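Local atomic coordinates of alginate lyase (Paenibacillus sp. FPU-7, PDB entry 6KFN), a protein that cleaves alginate, a polysaccharide of linked uronic acids, most likely by beta-elimination as alginate lyases do, using a right-handed parallel beta-helix. Residues 48-53 / 81-86; 75-80 / 102-107; 4-9 / 25-30. One frame throughout, in Å; residues are numbered along the deposited sequence.

Contact 1 (48-53 / 81-86); sequences SQPITI and YWNITG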
loop_
_atom_site.group_PDB
_atom_site.type_symbol
_atom_site.label_atom_id
_atom_site.label_comp_id
_atom_site.label_asym_id
_atom_site.label_seq_id
_atom_site.Cartn_x
_atom_site.Cartn_y
_atom_site.Cartn_z
ATOM N N SER A 48 -5.857 23.550 2.579
ATOM C CA SER A 48 -5.968 24.686 1.663
ATOM C C SER A 48 -4.650 24.969 0.936
ATOM O O SER A 48 -4.668 25.623 -0.119
ATOM C CB SER A 48 -6.373 25.933 2.441
ATOM O OG SER A 48 -7.614 25.757 3.095
ATOM N N GLN A 49 -3.531 24.552 1.516
ATOM C CA GLN A 49 -2.183 24.808 1.022
ATOM C C GLN A 49 -1.387 23.502 1.048
ATOM O O GLN A 49 -0.426 23.401 1.803
ATOM C CB GLN A 49 -1.435 25.873 1.865
ATOM C CG GLN A 49 -2.098 27.215 2.152
ATOM C CD GLN A 49 -1.281 28.125 3.079
ATOM O OE1 GLN A 49 -0.340 28.805 2.666
ATOM N NE2 GLN A 49 -1.608 28.008 4.375
ATOM N N PRO A 50 -1.738 22.489 0.247
ATOM C CA PRO A 50 -0.950 21.251 0.258
ATOM C C PRO A 50 0.425 21.533 -0.328
ATOM O O PRO A 50 0.653 22.549 -0.995
ATOM C CB PRO A 50 -1.769 20.292 -0.616
ATOM C CG PRO A 50 -2.539 21.226 -1.533
ATOM C CD PRO A 50 -2.859 22.426 -0.684
ATOM N N ILE A 51 1.343 20.599 -0.104
ATOM C CA ILE A 51 2.663 20.613 -0.727
ATOM C C ILE A 51 2.644 19.520 -1.788
ATOM O O ILE A 51 2.303 18.385 -1.484
ATOM C CB ILE A 51 3.806 20.410 0.284
ATOM C CG1 ILE A 51 3.694 21.396 1.425
ATOM C CG2 ILE A 51 5.148 20.565 -0.443
ATOM C CD1 ILE A 51 4.739 21.243 2.522
ATOM N N THR A 52 2.970 19.862 -3.037
ATOM C CA THR A 52 2.875 18.919 -4.142
ATOM C C THR A 52 4.262 18.560 -4.660
ATOM O O THR A 52 5.100 19.435 -4.867
ATOM C CB THR A 52 2.030 19.524 -5.269
ATOM O OG1 THR A 52 0.722 19.778 -4.745
ATOM C CG2 THR A 52 1.896 18.612 -6.470
ATOM N N ILE A 53 4.464 17.261 -4.917
ATOM C CA ILE A 53 5.561 16.775 -5.742
ATOM C C ILE A 53 4.925 15.987 -6.880
ATOM O O ILE A 53 4.162 15.061 -6.630
ATOM C CB ILE A 53 6.543 15.940 -4.921
ATOM C CG1 ILE A 53 7.775 15.596 -5.800
ATOM C CG2 ILE A 53 5.891 14.897 -4.124
ATOM C CD1 ILE A 53 8.838 14.921 -4.964
ATOM N N TYR A 81 -0.328 16.554 4.537
ATOM C CA TYR A 81 -0.878 17.329 3.428
ATOM C C TYR A 81 0.135 17.499 2.288
ATOM O O TYR A 81 0.323 18.598 1.759
ATOM C CB TYR A 81 -1.463 18.668 3.900
ATOM C CG TYR A 81 -2.774 18.514 4.620
ATOM C CD1 TYR A 81 -3.948 18.256 3.882
ATOM C CD2 TYR A 81 -2.885 18.637 5.982
ATOM C CE1 TYR A 81 -5.168 18.110 4.469
ATOM C CE2 TYR A 81 -4.175 18.470 6.608
ATOM C CZ TYR A 81 -5.253 18.225 5.813
ATOM O OH TYR A 81 -6.499 18.087 6.417
ATOM N N TRP A 82 0.699 16.369 1.870
ATOM C CA TRP A 82 1.415 16.256 0.618
ATOM C C TRP A 82 0.521 15.612 -0.434
ATOM O O TRP A 82 -0.158 14.629 -0.148
ATOM C CB TRP A 82 2.685 15.381 0.765
ATOM C CG TRP A 82 3.752 16.036 1.578
ATOM C CD1 TRP A 82 3.734 16.206 2.944
ATOM C CD2 TRP A 82 4.935 16.688 1.085
ATOM N NE1 TRP A 82 4.846 16.891 3.342
ATOM C CE2 TRP A 82 5.588 17.231 2.225
ATOM C CE3 TRP A 82 5.511 16.842 -0.182
ATOM C CZ2 TRP A 82 6.787 17.899 2.123
ATOM C CZ3 TRP A 82 6.711 17.515 -0.267
ATOM C CH2 TRP A 82 7.321 18.041 0.873
ATOM N N ASN A 83 0.586 16.133 -1.656
ATOM C CA ASN A 83 0.056 15.490 -2.862
ATOM C C ASN A 83 1.242 15.013 -3.682
ATOM O O ASN A 83 2.078 15.815 -4.092
ATOM C CB ASN A 83 -0.776 16.463 -3.676
ATOM C CG ASN A 83 -2.068 16.872 -2.971
ATOM O OD1 ASN A 83 -2.515 16.198 -2.024
ATOM N ND2 ASN A 83 -2.701 17.925 -3.456
ATOM N N ILE A 84 1.325 13.700 -3.837
ATOM C CA ILE A 84 2.418 13.022 -4.536
ATOM C C ILE A 84 1.801 12.393 -5.773
ATOM O O ILE A 84 0.992 11.472 -5.647
ATOM C CB ILE A 84 3.060 11.971 -3.610
ATOM C CG1 ILE A 84 3.574 12.623 -2.324
ATOM C CG2 ILE A 84 4.166 11.240 -4.343
ATOM C CD1 ILE A 84 3.776 11.676 -1.183
ATOM N N THR A 85 2.130 12.922 -6.965
ATOM C CA THR A 85 1.311 12.681 -8.143
ATOM C C THR A 85 2.159 12.333 -9.352
ATOM O O THR A 85 3.075 13.065 -9.718
ATOM C CB THR A 85 0.467 13.937 -8.458
ATOM O OG1 THR A 85 -0.253 14.293 -7.283
ATOM C CG2 THR A 85 -0.462 13.674 -9.608
ATOM N N GLY A 86 1.781 11.245 -10.034
ATOM C CA GLY A 86 2.308 10.985 -11.355
ATOM C C GLY A 86 3.738 10.555 -11.428
ATOM O O GLY A 86 4.330 10.639 -12.485
HETATM O O HOH W 1 -1.548 18.963 -5.989
#
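Ile51 pairs with Trp82, Thr52 with Asn83 and Ile53 with Ile84 in a parallel ladder, the short strands 4.6 Å apart at closest approach and 16° from exactly aligned. Four backbone hydrogen bonds hold it: Ile51 N and Ile53 N donate to Tyr81 O and Asn83 O, while Ile51 O and Ile53 O receive Asn83 N and Thr85 N. On the buried face Ile51 lies over the indole of Trp82. Its CG1 stands beside the backbone N (chi1 -53°) and CG2 beside the carbonyl carbon, which places the CG2 methyl over the six-membered ring, 3.6 Å from the centroid and 20° off the normal, a CH-pi contact. CD1 reaches over the same ring system, 3.9 Å from Trp82 CZ2, and a beta-branched side chain thus offers the flat indole a broad apolar surface. The indole is fixed at its polar end too, since NE1 gives its hydrogen to Ala43 O. Each strand is one side of a coil in a right-handed parallel beta-helix, in which each coil sets its strand and its side chains on those of the coil before; from the N-terminal end, Leu18 and Leu14 of helix 11-19 touch Trp82 and Ile53. Further along, Ile53 and Ile84 run side by side, a contact that is less certain because both have two conformers. The Thr52 and Asn83 side chains lie on the other, partly exposed face, where polar groups suit better. A water joins them, giving a hydrogen to Thr52 OG1 at 2.7 Å and accepting one from Asn83 ND2 at 3.0 Å. Asn83 OD1 takes a bond from Gln105 in the next coil, so both ends of the amide are used. Pro50 CB and CG both lie 3.8 Å from Asn83 ND2, the proline ring bordering the amide where the strand begins.

Contact 2 (75-80 / 102-107); sequences LYVTGD and NHVQMD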
loop_
_atom_site.group_PDB
_atom_site.type_symbol
_atom_site.label_atom_id
_atom_site.label_comp_id
_atom_site.label_asym_id
_atom_site.label_seq_id
_atom_site.Cartn_x
_atom_site.Cartn_y
_atom_site.Cartn_z
ATOM N N LEU A 75 11.019 7.517 -1.249
ATOM C CA LEU A 75 10.485 8.729 -0.647
ATOM C C LEU A 75 10.046 8.401 0.770
ATOM O O LEU A 75 9.349 7.416 0.995
ATOM C CB LEU A 75 9.310 9.237 -1.484
ATOM C CG LEU A 75 8.665 10.552 -1.030
ATOM C CD1 LEU A 75 9.662 11.748 -1.146
ATOM C CD2 LEU A 75 7.409 10.832 -1.815
ATOM N N TYR A 76 10.432 9.266 1.716
ATOM C CA TYR A 76 10.088 9.125 3.135
ATOM C C TYR A 76 9.283 10.361 3.512
ATOM O O TYR A 76 9.824 11.471 3.491
ATOM C CB TYR A 76 11.357 9.024 3.978
ATOM C CG TYR A 76 11.161 8.840 5.458
ATOM C CD1 TYR A 76 10.107 8.132 5.986
ATOM C CD2 TYR A 76 12.060 9.374 6.361
ATOM C CE1 TYR A 76 9.984 7.912 7.360
ATOM C CE2 TYR A 76 11.952 9.164 7.721
ATOM C CZ TYR A 76 10.909 8.446 8.219
ATOM O OH TYR A 76 10.829 8.266 9.569
ATOM N N VAL A 77 8.006 10.183 3.856
ATOM C CA VAL A 77 7.090 11.281 4.139
ATOM C C VAL A 77 6.820 11.281 5.637
ATOM O O VAL A 77 6.316 10.300 6.178
ATOM C CB VAL A 77 5.778 11.133 3.352
ATOM C CG1 VAL A 77 4.907 12.374 3.589
ATOM C CG2 VAL A 77 6.026 10.914 1.866
ATOM N N THR A 78 7.123 12.414 6.295
ATOM C CA THR A 78 6.931 12.596 7.718
ATOM C C THR A 78 6.105 13.818 8.049
ATOM O O THR A 78 5.910 14.098 9.231
ATOM C CB THR A 78 8.258 12.620 8.487
ATOM O OG1 THR A 78 9.095 13.617 7.913
ATOM C CG2 THR A 78 8.955 11.278 8.442
ATOM N N GLY A 79 5.609 14.531 7.052
ATOM C CA GLY A 79 4.725 15.664 7.249
ATOM C C GLY A 79 3.349 15.369 6.656
ATOM O O GLY A 79 3.102 14.357 6.018
ATOM N N ASP A 80 2.456 16.334 6.888
ATOM C CA ASP A 80 1.067 16.195 6.500
ATOM C C ASP A 80 0.751 16.957 5.216
ATOM O O ASP A 80 1.442 17.907 4.845
ATOM C CB ASP A 80 0.145 16.752 7.609
ATOM C CG ASP A 80 0.249 16.024 8.919
ATOM O OD1 ASP A 80 0.757 14.888 8.994
ATOM O OD2 ASP A 80 -0.255 16.603 9.907
ATOM N N ASN A 102 -0.079 12.467 7.625
ATOM C CA ASN A 102 -1.524 12.450 7.604
ATOM C C ASN A 102 -2.040 13.277 6.427
ATOM O O ASN A 102 -1.443 14.295 6.056
ATOM C CB ASN A 102 -2.118 13.028 8.894
ATOM C CG ASN A 102 -1.609 12.290 10.110
ATOM O OD1 ASN A 102 -2.151 11.281 10.491
ATOM N ND2 ASN A 102 -0.471 12.720 10.650
ATOM N N HIS A 103 -3.176 12.865 5.871
ATOM C CA HIS A 103 -3.804 13.590 4.776
ATOM C C HIS A 103 -2.880 13.719 3.564
ATOM O O HIS A 103 -2.930 14.703 2.831
ATOM C CB HIS A 103 -4.344 14.963 5.196
ATOM C CG HIS A 103 -5.383 14.863 6.252
ATOM N ND1 HIS A 103 -6.674 14.499 5.980
ATOM C CD2 HIS A 103 -5.326 15.090 7.584
ATOM C CE1 HIS A 103 -7.373 14.504 7.093
ATOM N NE2 HIS A 103 -6.585 14.853 8.083
ATOM N N VAL A 104 -2.081 12.671 3.324
ATOM C CA VAL A 104 -1.253 12.568 2.127
ATOM C C VAL A 104 -2.079 11.892 1.046
ATOM O O VAL A 104 -2.753 10.893 1.294
ATOM C CB VAL A 104 0.014 11.760 2.446
ATOM C CG1 VAL A 104 0.841 11.496 1.202
ATOM C CG2 VAL A 104 0.855 12.451 3.519
ATOM N N GLN A 105 -2.035 12.456 -0.167
ATOM C CA GLN A 105 -2.710 11.890 -1.328
ATOM C C GLN A 105 -1.675 11.450 -2.353
ATOM O O GLN A 105 -0.959 12.283 -2.907
ATOM C CB GLN A 105 -3.643 12.914 -1.950
ATOM C CG GLN A 105 -4.717 13.411 -1.039
ATOM C CD GLN A 105 -5.722 14.259 -1.760
ATOM O OE1 GLN A 105 -6.794 13.809 -2.065
ATOM N NE2 GLN A 105 -5.347 15.436 -2.153
ATOM N N MET A 106 -1.606 10.157 -2.579
ATOM C CA MET A 106 -0.741 9.545 -3.585
ATOM C C MET A 106 -1.627 9.145 -4.774
ATOM O O MET A 106 -2.621 8.447 -4.574
ATOM C CB MET A 106 -0.058 8.319 -2.989
ATOM C CG MET A 106 1.007 8.681 -1.990
ATOM S SD MET A 106 1.549 7.337 -0.941
ATOM C CE MET A 106 0.198 7.376 0.261
ATOM N N ASP A 107 -1.283 9.595 -5.980
ATOM C CA ASP A 107 -2.176 9.412 -7.119
ATOM C C ASP A 107 -1.332 9.235 -8.378
ATOM O O ASP A 107 -0.431 10.027 -8.628
ATOM C CB ASP A 107 -3.086 10.650 -7.208
ATOM C CG ASP A 107 -4.274 10.524 -8.132
ATOM O OD1 ASP A 107 -4.345 9.605 -8.943
ATOM O OD2 ASP A 107 -5.218 11.349 -7.931
#
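Asp80 and Asn102 carry the polar half of this contact, their side chains lying next to each other and pointing the same way, with the carboxylate and amide planes turned 83° apart. Asn102 ND2 donates to Asp80 OD1 at 3.0 Å. The acceptor lies close to the plane of the amide, but the donor approaches OD1 from its syn side, 33° out of the carboxylate plane. The same oxygen receives a weak bond from Asn102 N at 2.9 Å, and one carboxylate oxygen is therefore met by both a backbone and a side-chain N-H of one residue. Asn102 CG stands beside its own backbone N (chi1 -57°), which brings ND2 round to the oxygen already facing that N-H. The other end of the amide, OD1, accepts from Ser126 N in the following turn; an asparagine suits the place because it can donate one way and accept the other. Asp80 CA in return comes 3.2 Å from Asn102 O. The apolar half lies deeper: Val77 CG1 meets Val104 CG2 at 4.1 Å, the two branched side chains passing in opposite directions, and that same Val104 methyl stands 3.9 Å from Gly79 O, a buried carbonyl for which the model has no hydrogen-bonding partner. Trp82 and Ile84 also touch Val77. Val77 of strand 73-77 and Val104, just ahead of strand 105-107, thus share the interior while Asp80 and Asn102 hydrogen-bond from turn to turn, consistent with the way consecutive coils of a right-handed parallel beta-helix are linked at their turns.

Contact 3 (4-9 / 25-30); sequences RTISCA and DDIVLA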
loop_
_atom_site.group_PDB
_atom_site.type_symbol
_atom_site.label_atom_id
_atom_site.label_comp_id
_atom_site.label_asym_id
_atom_site.label_seq_id
_atom_site.Cartn_x
_atom_site.Cartn_y
_atom_site.Cartn_z
ATOM N N ARG A 4 3.879 28.749 -5.055
ATOM C CA ARG A 4 5.249 28.829 -5.561
ATOM C C ARG A 4 5.505 27.599 -6.408
ATOM O O ARG A 4 5.137 26.515 -5.975
ATOM C CB ARG A 4 6.221 28.883 -4.405
ATOM C CG ARG A 4 7.623 29.075 -4.803
ATOM C CD ARG A 4 8.504 29.456 -3.603
ATOM N NE ARG A 4 8.586 28.360 -2.623
ATOM C CZ ARG A 4 9.587 28.212 -1.783
ATOM N NH1 ARG A 4 10.639 29.039 -1.815
ATOM N NH2 ARG A 4 9.586 27.210 -0.887
ATOM N N THR A 5 6.140 27.768 -7.559
ATOM C CA THR A 5 6.499 26.666 -8.438
ATOM C C THR A 5 8.004 26.482 -8.424
ATOM O O THR A 5 8.743 27.454 -8.604
ATOM C CB THR A 5 6.002 26.921 -9.853
ATOM O OG1 THR A 5 4.587 27.146 -9.839
ATOM C CG2 THR A 5 6.304 25.760 -10.767
ATOM N N ILE A 6 8.437 25.259 -8.226
ATOM C CA ILE A 6 9.850 24.907 -8.244
ATOM C C ILE A 6 10.012 23.794 -9.270
ATOM O O ILE A 6 9.525 22.690 -9.042
ATOM C CB ILE A 6 10.396 24.505 -6.857
ATOM C CG1 ILE A 6 9.923 25.456 -5.739
ATOM C CG2 ILE A 6 11.906 24.482 -6.950
ATOM C CD1 ILE A 6 8.581 25.088 -5.090
ATOM N N SER A 7 10.642 24.104 -10.390
ATOM C CA SER A 7 10.775 23.155 -11.499
ATOM C C SER A 7 12.148 22.499 -11.402
ATOM O O SER A 7 13.156 23.184 -11.543
ATOM C CB SER A 7 10.627 23.927 -12.826
ATOM O OG SER A 7 9.337 24.519 -12.910
ATOM N N CYS A 8 12.215 21.210 -11.174
ATOM C CA CYS A 8 13.501 20.550 -10.985
ATOM C C CYS A 8 13.775 19.482 -12.025
ATOM O O CYS A 8 12.908 18.681 -12.362
ATOM C CB CYS A 8 13.582 19.891 -9.614
ATOM S SG CYS A 8 13.737 21.056 -8.240
ATOM N N ALA A 9 15.031 19.404 -12.425
ATOM C CA ALA A 9 15.512 18.350 -13.323
ATOM C C ALA A 9 16.768 17.651 -12.798
ATOM O O ALA A 9 17.333 16.836 -13.509
ATOM C CB ALA A 9 15.751 18.903 -14.723
ATOM N N ASP A 25 3.617 24.934 -2.101
ATOM C CA ASP A 25 4.649 24.690 -3.103
ATOM C C ASP A 25 4.172 23.634 -4.106
ATOM O O ASP A 25 3.538 22.649 -3.740
ATOM C CB ASP A 25 5.960 24.228 -2.472
ATOM C CG ASP A 25 6.809 25.314 -1.882
ATOM O OD1 ASP A 25 6.480 26.522 -2.060
ATOM O OD2 ASP A 25 7.836 24.961 -1.280
ATOM N N ASP A 26 4.599 23.808 -5.362
ATOM C CA ASP A 26 4.387 22.852 -6.456
ATOM C C ASP A 26 5.773 22.512 -6.994
ATOM O O ASP A 26 6.362 23.316 -7.713
ATOM C CB ASP A 26 3.493 23.485 -7.495
ATOM C CG ASP A 26 2.997 22.539 -8.558
ATOM O OD1 ASP A 26 3.054 21.323 -8.361
ATOM O OD2 ASP A 26 2.495 23.067 -9.605
ATOM N N ILE A 27 6.274 21.345 -6.597
ATOM C CA ILE A 27 7.584 20.854 -6.994
ATOM C C ILE A 27 7.357 19.948 -8.206
ATOM O O ILE A 27 6.753 18.882 -8.092
ATOM C CB ILE A 27 8.264 20.107 -5.845
ATOM C CG1 ILE A 27 8.381 21.001 -4.611
ATOM C CG2 ILE A 27 9.613 19.577 -6.313
ATOM C CD1 ILE A 27 8.812 20.229 -3.348
ATOM N N VAL A 28 7.820 20.424 -9.368
ATOM C CA VAL A 28 7.460 19.853 -10.662
ATOM C C VAL A 28 8.703 19.229 -11.273
ATOM O O VAL A 28 9.666 19.938 -11.584
ATOM C CB VAL A 28 6.850 20.906 -11.595
ATOM C CG1 VAL A 28 6.375 20.239 -12.875
ATOM C CG2 VAL A 28 5.694 21.661 -10.906
ATOM N N LEU A 29 8.702 17.905 -11.409
ATOM C CA LEU A 29 9.876 17.151 -11.800
ATOM C C LEU A 29 9.857 16.817 -13.293
ATOM O O LEU A 29 8.862 16.340 -13.842
ATOM C CB LEU A 29 9.967 15.878 -10.980
ATOM C CG LEU A 29 10.005 16.084 -9.464
ATOM C CD1 LEU A 29 10.287 14.783 -8.765
ATOM C CD2 LEU A 29 11.023 17.152 -9.096
ATOM N N ALA A 30 10.981 17.090 -13.954
ATOM C CA ALA A 30 11.068 16.946 -15.398
ATOM C C ALA A 30 10.820 15.516 -15.865
ATOM O O ALA A 30 11.323 14.557 -15.291
ATOM C CB ALA A 30 12.459 17.383 -15.860
HETATM O O HOH W 2 2.760 25.429 -10.625
#
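A parallel pairing of the first two strands, 4-8 and 25-29, makes up this contact at the N-terminal end of the beta-helix. Arg4 faces Asp25, Thr5 Asp26, Ile6 Ile27, Ser7 Val28 and Cys8 Leu29, with the axes 4.7 Å apart and 18° from aligned. Five backbone hydrogen bonds alternate along the ladder, from Asp26 N to Arg4 O at one end to Ala30 N to Cys8 O at the other. At the start, Arg4 forms a side-on, two-nitrogen salt bridge with Asp25: NE donates to OD1 and NH2 to OD2, each at 2.9 Å. The chain runs out extended and then bends at chi3 (65°), which turns the guanidinium back along the carboxylate, the two planes 39° apart. OD2 is met on its syn lone pair and also accepts from Lys22 N, while Arg4 NH1 reaches Asn20 OD1. With an alanine here both guanidinium bonds go, and the buried Asp25 carboxylate, left with Lys22 N, would probably be freer to turn and short of a counter-charge. Ile6 CD1 lies 3.7 Å from Asp25 CG, its methyl covering the acid beside the salt bridge. On the opposite face a water joins Thr5 OG1 to Asp26 OD2, 2.6 Å from each; Asp26 OD1 forms a salt bridge with Arg54. At the far end Cys8 CB packs on Leu29 CD2 at 3.8 Å. Cys8 is held in addition by its disulfide to Cys13 near the start of helix 11-19, so its CB presents a fixed apolar surface to the leucine. Helix 11-19 connects the strands and lies against the Ile6 and Ile27 face through Ala17, Leu14 and Leu18, while strand 51-55 pairs with the other side of 25-29.

From the N terminus, contact 3 closes first: the chain leaves strand 4-8, runs through helix 11-19 and returns as strand 25-29. Contact 1 then opens at 48-53 and closes at 81-86, one full coil later. Contact 2 begins at 75-80, before contact 1 has closed, and ends at 102-107, so the two cross, whereas contact 3 stands in series before both. Backbone bonds carry the wall onward: Thr52 pairs with Asp25 and Ile27, and Trp82 and Ile84 with Gln105. Contacts 3 and 1 thus stack strands of one wall, while contact 2 also joins it to the strand 73-77 wall.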